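Local atomic coordinates of putative cytoplasmic protein (Salmonella typhimurium, PDB entry 2GK3), a protein that is of unknown function but belongs to the glutamine amidotransferase-like family and assembles as a hexamer through a novel hexamerization motif. Residues I165-V177 / V200-F212. Sequence-based numbering, arbitrary orientation.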
loop_
_atom_site.group_PDB
_atom_site.type_symbol
_atom_site.label_atom_id
_atom_site.label_comp_id
_atom_site.label_asym_id
_atom_site.label_seq_id
_atom_site.Cartn_x
_atom_site.Cartn_y
_atom_site.Cartn_z
ATOM N N ILE E 165 22.828 0.840 -24.838
ATOM C CA ILE E 165 23.863 0.133 -25.562
ATOM C C ILE E 165 23.189 -0.732 -26.606
ATOM O O ILE E 165 22.070 -1.216 -26.392
ATOM C CB ILE E 165 24.754 -0.755 -24.661
ATOM C CG1 ILE E 165 24.022 -1.163 -23.377
ATOM C CG2 ILE E 165 26.066 -0.034 -24.345
ATOM C CD1 ILE E 165 22.867 -2.134 -23.556
ATOM N N CYS E 166 23.880 -0.930 -27.722
ATOM C CA CYS E 166 23.326 -1.690 -28.844
ATOM C C CYS E 166 23.619 -3.184 -28.769
ATOM O O CYS E 166 24.590 -3.609 -28.159
ATOM C CB CYS E 166 23.835 -1.123 -30.167
ATOM S SG CYS E 166 25.605 -0.824 -30.099
ATOM N N ALA E 167 22.746 -3.971 -29.382
ATOM C CA ALA E 167 22.968 -5.393 -29.552
ATOM C C ALA E 167 24.043 -5.588 -30.607
ATOM O O ALA E 167 24.291 -4.687 -31.421
ATOM C CB ALA E 167 21.682 -6.081 -29.986
ATOM N N GLU E 168 24.683 -6.755 -30.579
ATOM C CA GLU E 168 25.665 -7.132 -31.589
ATOM C C GLU E 168 25.488 -8.582 -31.990
ATOM O O GLU E 168 25.181 -9.436 -31.144
ATOM C CB GLU E 168 27.083 -6.904 -31.067
ATOM C CG GLU E 168 27.545 -5.462 -31.242
ATOM C CD GLU E 168 28.691 -5.093 -30.337
ATOM O OE1 GLU E 168 29.055 -3.897 -30.306
ATOM O OE2 GLU E 168 29.223 -5.991 -29.651
ATOM N N ALA E 169 25.654 -8.867 -33.283
ATOM C CA ALA E 169 25.605 -10.252 -33.742
ATOM C C ALA E 169 26.982 -10.887 -33.602
ATOM O O ALA E 169 27.976 -10.370 -34.131
ATOM C CB ALA E 169 25.083 -10.338 -35.165
ATOM N N VAL E 170 27.045 -11.979 -32.843
ATOM C CA VAL E 170 28.268 -12.799 -32.767
ATOM C C VAL E 170 28.169 -14.065 -33.624
ATOM O O VAL E 170 29.185 -14.719 -33.899
ATOM C CB VAL E 170 28.693 -13.156 -31.312
ATOM C CG1 VAL E 170 29.153 -11.901 -30.564
ATOM C CG2 VAL E 170 27.587 -13.871 -30.568
ATOM N N SER E 171 26.948 -14.410 -34.033
ATOM C CA SER E 171 26.732 -15.394 -35.093
ATOM C C SER E 171 25.733 -14.873 -36.116
ATOM O O SER E 171 24.611 -15.395 -36.185
ATOM C CB SER E 171 26.234 -16.715 -34.529
ATOM O OG SER E 171 27.144 -17.230 -33.580
ATOM N N PRO E 172 26.149 -13.870 -36.935
ATOM C CA PRO E 172 25.273 -13.192 -37.901
ATOM C C PRO E 172 24.811 -14.082 -39.082
ATOM O O PRO E 172 23.945 -13.683 -39.857
ATOM C CB PRO E 172 26.129 -12.018 -38.393
ATOM C CG PRO E 172 27.546 -12.478 -38.220
ATOM C CD PRO E 172 27.535 -13.355 -36.998
ATOM N N GLU E 173 25.386 -15.271 -39.207
ATOM C CA GLU E 173 24.973 -16.247 -40.233
ATOM C C GLU E 173 23.908 -17.226 -39.719
ATOM O O GLU E 173 23.369 -18.033 -40.492
ATOM C CB GLU E 173 26.185 -17.027 -40.774
ATOM C CG GLU E 173 27.543 -16.767 -40.038
ATOM C CD GLU E 173 27.590 -17.246 -38.567
ATOM O OE1 GLU E 173 28.044 -16.452 -37.712
ATOM O OE2 GLU E 173 27.201 -18.402 -38.268
ATOM N N HIS E 174 23.621 -17.162 -38.417
ATOM C CA HIS E 174 22.606 -18.016 -37.815
ATOM C C HIS E 174 21.269 -17.711 -38.503
ATOM O O HIS E 174 20.927 -16.537 -38.676
ATOM C CB HIS E 174 22.522 -17.756 -36.306
ATOM C CG HIS E 174 21.684 -18.752 -35.566
ATOM N ND1 HIS E 174 20.307 -18.706 -35.555
ATOM C CD2 HIS E 174 22.030 -19.823 -34.817
ATOM C CE1 HIS E 174 19.840 -19.705 -34.830
ATOM N NE2 HIS E 174 20.866 -20.396 -34.367
ATOM N N PRO E 175 20.527 -18.756 -38.920
ATOM C CA PRO E 175 19.239 -18.603 -39.636
ATOM C C PRO E 175 18.298 -17.529 -39.079
ATOM O O PRO E 175 17.679 -16.809 -39.860
ATOM C CB PRO E 175 18.578 -19.978 -39.493
ATOM C CG PRO E 175 19.670 -20.936 -39.216
ATOM C CD PRO E 175 20.886 -20.176 -38.729
ATOM N N VAL E 176 18.197 -17.409 -37.751
ATOM C CA VAL E 176 17.266 -16.470 -37.112
ATOM C C VAL E 176 17.591 -15.003 -37.409
ATOM O O VAL E 176 16.693 -14.173 -37.609
ATOM C CB VAL E 176 17.181 -16.724 -35.588
ATOM C CG1 VAL E 176 16.575 -15.538 -34.847
ATOM C CG2 VAL E 176 16.395 -17.993 -35.301
ATOM N N VAL E 177 18.876 -14.686 -37.457
ATOM C CA VAL E 177 19.314 -13.299 -37.574
ATOM C C VAL E 177 19.992 -12.971 -38.908
ATOM O O VAL E 177 20.337 -11.816 -39.174
ATOM C CB VAL E 177 20.259 -12.923 -36.412
ATOM C CG1 VAL E 177 19.538 -13.085 -35.061
ATOM C CG2 VAL E 177 21.548 -13.757 -36.476
ATOM N N VAL E 200 25.116 -18.977 -28.424
ATOM C CA VAL E 200 24.961 -17.525 -28.281
ATOM C C VAL E 200 24.984 -16.827 -29.651
ATOM O O VAL E 200 25.965 -16.917 -30.395
ATOM C CB VAL E 200 26.049 -16.923 -27.362
ATOM C CG1 VAL E 200 25.950 -15.397 -27.314
ATOM C CG2 VAL E 200 25.948 -17.516 -25.963
ATOM N N VAL E 201 23.910 -16.117 -29.982
ATOM C CA VAL E 201 23.781 -15.530 -31.316
ATOM C C VAL E 201 23.966 -14.010 -31.316
ATOM O O VAL E 201 24.533 -13.446 -32.249
ATOM C CB VAL E 201 22.426 -15.950 -31.955
ATOM C CG1 VAL E 201 22.163 -15.207 -33.251
ATOM C CG2 VAL E 201 22.395 -17.464 -32.172
ATOM N N LEU E 202 23.481 -13.353 -30.266
ATOM C CA LEU E 202 23.598 -11.907 -30.127
ATOM C C LEU E 202 24.102 -11.613 -28.732
ATOM O O LEU E 202 23.806 -12.357 -27.791
ATOM C CB LEU E 202 22.231 -11.218 -30.295
ATOM C CG LEU E 202 21.389 -11.284 -31.589
ATOM C CD1 LEU E 202 20.154 -10.390 -31.443
ATOM C CD2 LEU E 202 22.218 -10.862 -32.813
ATOM N N THR E 203 24.834 -10.519 -28.587
ATOM C CA THR E 203 25.342 -10.105 -27.282
ATOM C C THR E 203 24.997 -8.647 -27.043
ATOM O O THR E 203 24.627 -7.911 -27.957
ATOM C CB THR E 203 26.869 -10.235 -27.190
ATOM O OG1 THR E 203 27.440 -9.431 -28.223
ATOM C CG2 THR E 203 27.343 -11.700 -27.354
ATOM N N ILE E 204 25.151 -8.233 -25.797
ATOM C CA ILE E 204 24.856 -6.890 -25.388
ATOM C C ILE E 204 25.877 -6.635 -24.285
ATOM O O ILE E 204 25.968 -7.438 -23.361
ATOM C CB ILE E 204 23.365 -6.821 -24.893
ATOM C CG1 ILE E 204 22.898 -5.381 -24.660
ATOM C CG2 ILE E 204 23.107 -7.751 -23.676
ATOM C CD1 ILE E 204 21.384 -5.270 -24.361
ATOM N N ASN E 205 26.697 -5.590 -24.413
ATOM C CA ASN E 205 27.728 -5.277 -23.391
ATOM C C ASN E 205 28.624 -6.497 -23.146
ATOM O O ASN E 205 29.082 -6.760 -22.029
ATOM C CB ASN E 205 27.046 -4.818 -22.097
ATOM C CG ASN E 205 28.005 -4.197 -21.094
ATOM O OD1 ASN E 205 29.014 -3.578 -21.464
ATOM N ND2 ASN E 205 27.673 -4.339 -19.797
ATOM N N ASN E 206 28.841 -7.256 -24.217
ATOM C CA ASN E 206 29.573 -8.516 -24.173
ATOM C C ASN E 206 28.905 -9.647 -23.361
ATOM O O ASN E 206 29.471 -10.732 -23.237
ATOM C CB ASN E 206 31.050 -8.294 -23.768
ATOM C CG ASN E 206 31.777 -7.325 -24.712
ATOM O OD1 ASN E 206 31.789 -7.509 -25.930
ATOM N ND2 ASN E 206 32.360 -6.284 -24.149
ATOM N N ASP E 207 27.706 -9.412 -22.830
ATOM C CA ASP E 207 26.950 -10.494 -22.173
ATOM C C ASP E 207 26.031 -11.139 -23.218
ATOM O O ASP E 207 25.722 -10.517 -24.228
ATOM C CB ASP E 207 26.108 -9.974 -21.011
ATOM C CG ASP E 207 26.925 -9.655 -19.772
ATOM O OD1 ASP E 207 27.767 -10.483 -19.347
ATOM O OD2 ASP E 207 26.686 -8.571 -19.194
ATOM N N PRO E 208 25.598 -12.391 -22.984
ATOM C CA PRO E 208 24.690 -12.963 -23.990
ATOM C C PRO E 208 23.377 -12.167 -24.062
ATOM O O PRO E 208 22.921 -11.612 -23.033
ATOM C CB PRO E 208 24.437 -14.390 -23.487
ATOM C CG PRO E 208 24.920 -14.440 -22.111
ATOM C CD PRO E 208 25.865 -13.316 -21.865
ATOM N N LEU E 209 22.808 -12.085 -25.268
ATOM C CA LEU E 209 21.500 -11.442 -25.466
ATOM C C LEU E 209 20.470 -12.410 -26.069
ATOM O O LEU E 209 19.336 -12.507 -25.584
ATOM C CB LEU E 209 21.619 -10.164 -26.315
ATOM C CG LEU E 209 20.320 -9.465 -26.757
ATOM C CD1 LEU E 209 19.504 -8.973 -25.569
ATOM C CD2 LEU E 209 20.610 -8.302 -27.707
ATOM N N LEU E 210 20.860 -13.102 -27.136
ATOM C CA LEU E 210 20.008 -14.129 -27.731
ATOM C C LEU E 210 20.723 -15.467 -27.690
ATOM O O LEU E 210 21.814 -15.594 -28.231
ATOM C CB LEU E 210 19.610 -13.750 -29.166
ATOM C CG LEU E 210 18.608 -14.649 -29.899
ATOM C CD1 LEU E 210 17.232 -14.775 -29.169
ATOM C CD2 LEU E 210 18.431 -14.165 -31.335
ATOM N N VAL E 211 20.088 -16.455 -27.061
ATOM C CA VAL E 211 20.702 -17.760 -26.801
ATOM C C VAL E 211 19.723 -18.886 -27.143
ATOM O O VAL E 211 18.565 -18.855 -26.712
ATOM C CB VAL E 211 21.131 -17.918 -25.303
ATOM C CG1 VAL E 211 21.768 -19.300 -25.050
ATOM C CG2 VAL E 211 22.093 -16.786 -24.876
ATOM N N PHE E 212 20.207 -19.873 -27.902
ATOM C CA PHE E 212 19.402 -21.041 -28.296
ATOM C C PHE E 212 19.928 -22.324 -27.660
ATOM O O PHE E 212 21.132 -22.539 -27.571
ATOM C CB PHE E 212 19.336 -21.180 -29.837
ATOM C CG PHE E 212 18.593 -20.053 -30.511
ATOM C CD1 PHE E 212 17.209 -20.089 -30.620
ATOM C CD2 PHE E 212 19.275 -18.937 -30.994
ATOM C CE1 PHE E 212 16.513 -19.035 -31.201
ATOM C CE2 PHE E 212 18.596 -17.892 -31.588
ATOM C CZ PHE E 212 17.216 -17.936 -31.693
HETATM O O HOH W 1 26.991 -4.416 -27.042
HETATM O O HOH W 2 27.971 -6.965 -27.172
#
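Val-201 is the main bump of this contact, wedged into a hollow formed where the chain curls back after strand 165-169. Its CG2 sits over one face of the His-174 ring, 3.8 Å from the ring centroid in a CH-pi contact, while Pro-175 CD backs the opposite face. The other branch, CG1, placed anti to the backbone N (chi1 172°), meets Val-177 CG2 tip to tip at 3.6 Å. The rings of His-174 and Phe-212 lie nearly parallel (11°) but offset so far that they scarcely overlap, and Val-176 CG2 packs 3.7 Å from Phe-212 CZ. Phe-252 of helix 242-253 meets both rings, so loop and hairpin pack together against that helix.

Strands 165-169 and 200-204 pair antiparallel: Glu-168 and Thr-203 exchange two backbone hydrogen bonds, and Ala-167 CB presses tightly against Leu-209 CD2 at 3.4 Å. On the opposite face Val-170 CG1 rests on Thr-203 CG2 (3.7 Å). A classic beta bulge sets Val-201 and Leu-202 against Leu-210, and Val-201 O takes both Val-170 N (3.0 Å) and Ser-171 N. One water links Glu-168 OE2, Thr-203 OG1 and Asn-206 N. Apolar shape thus holds the loop around His-174, whereas backbone and water bonds hold the type I' turn Ile-204 to Asp-207 closing the hairpin.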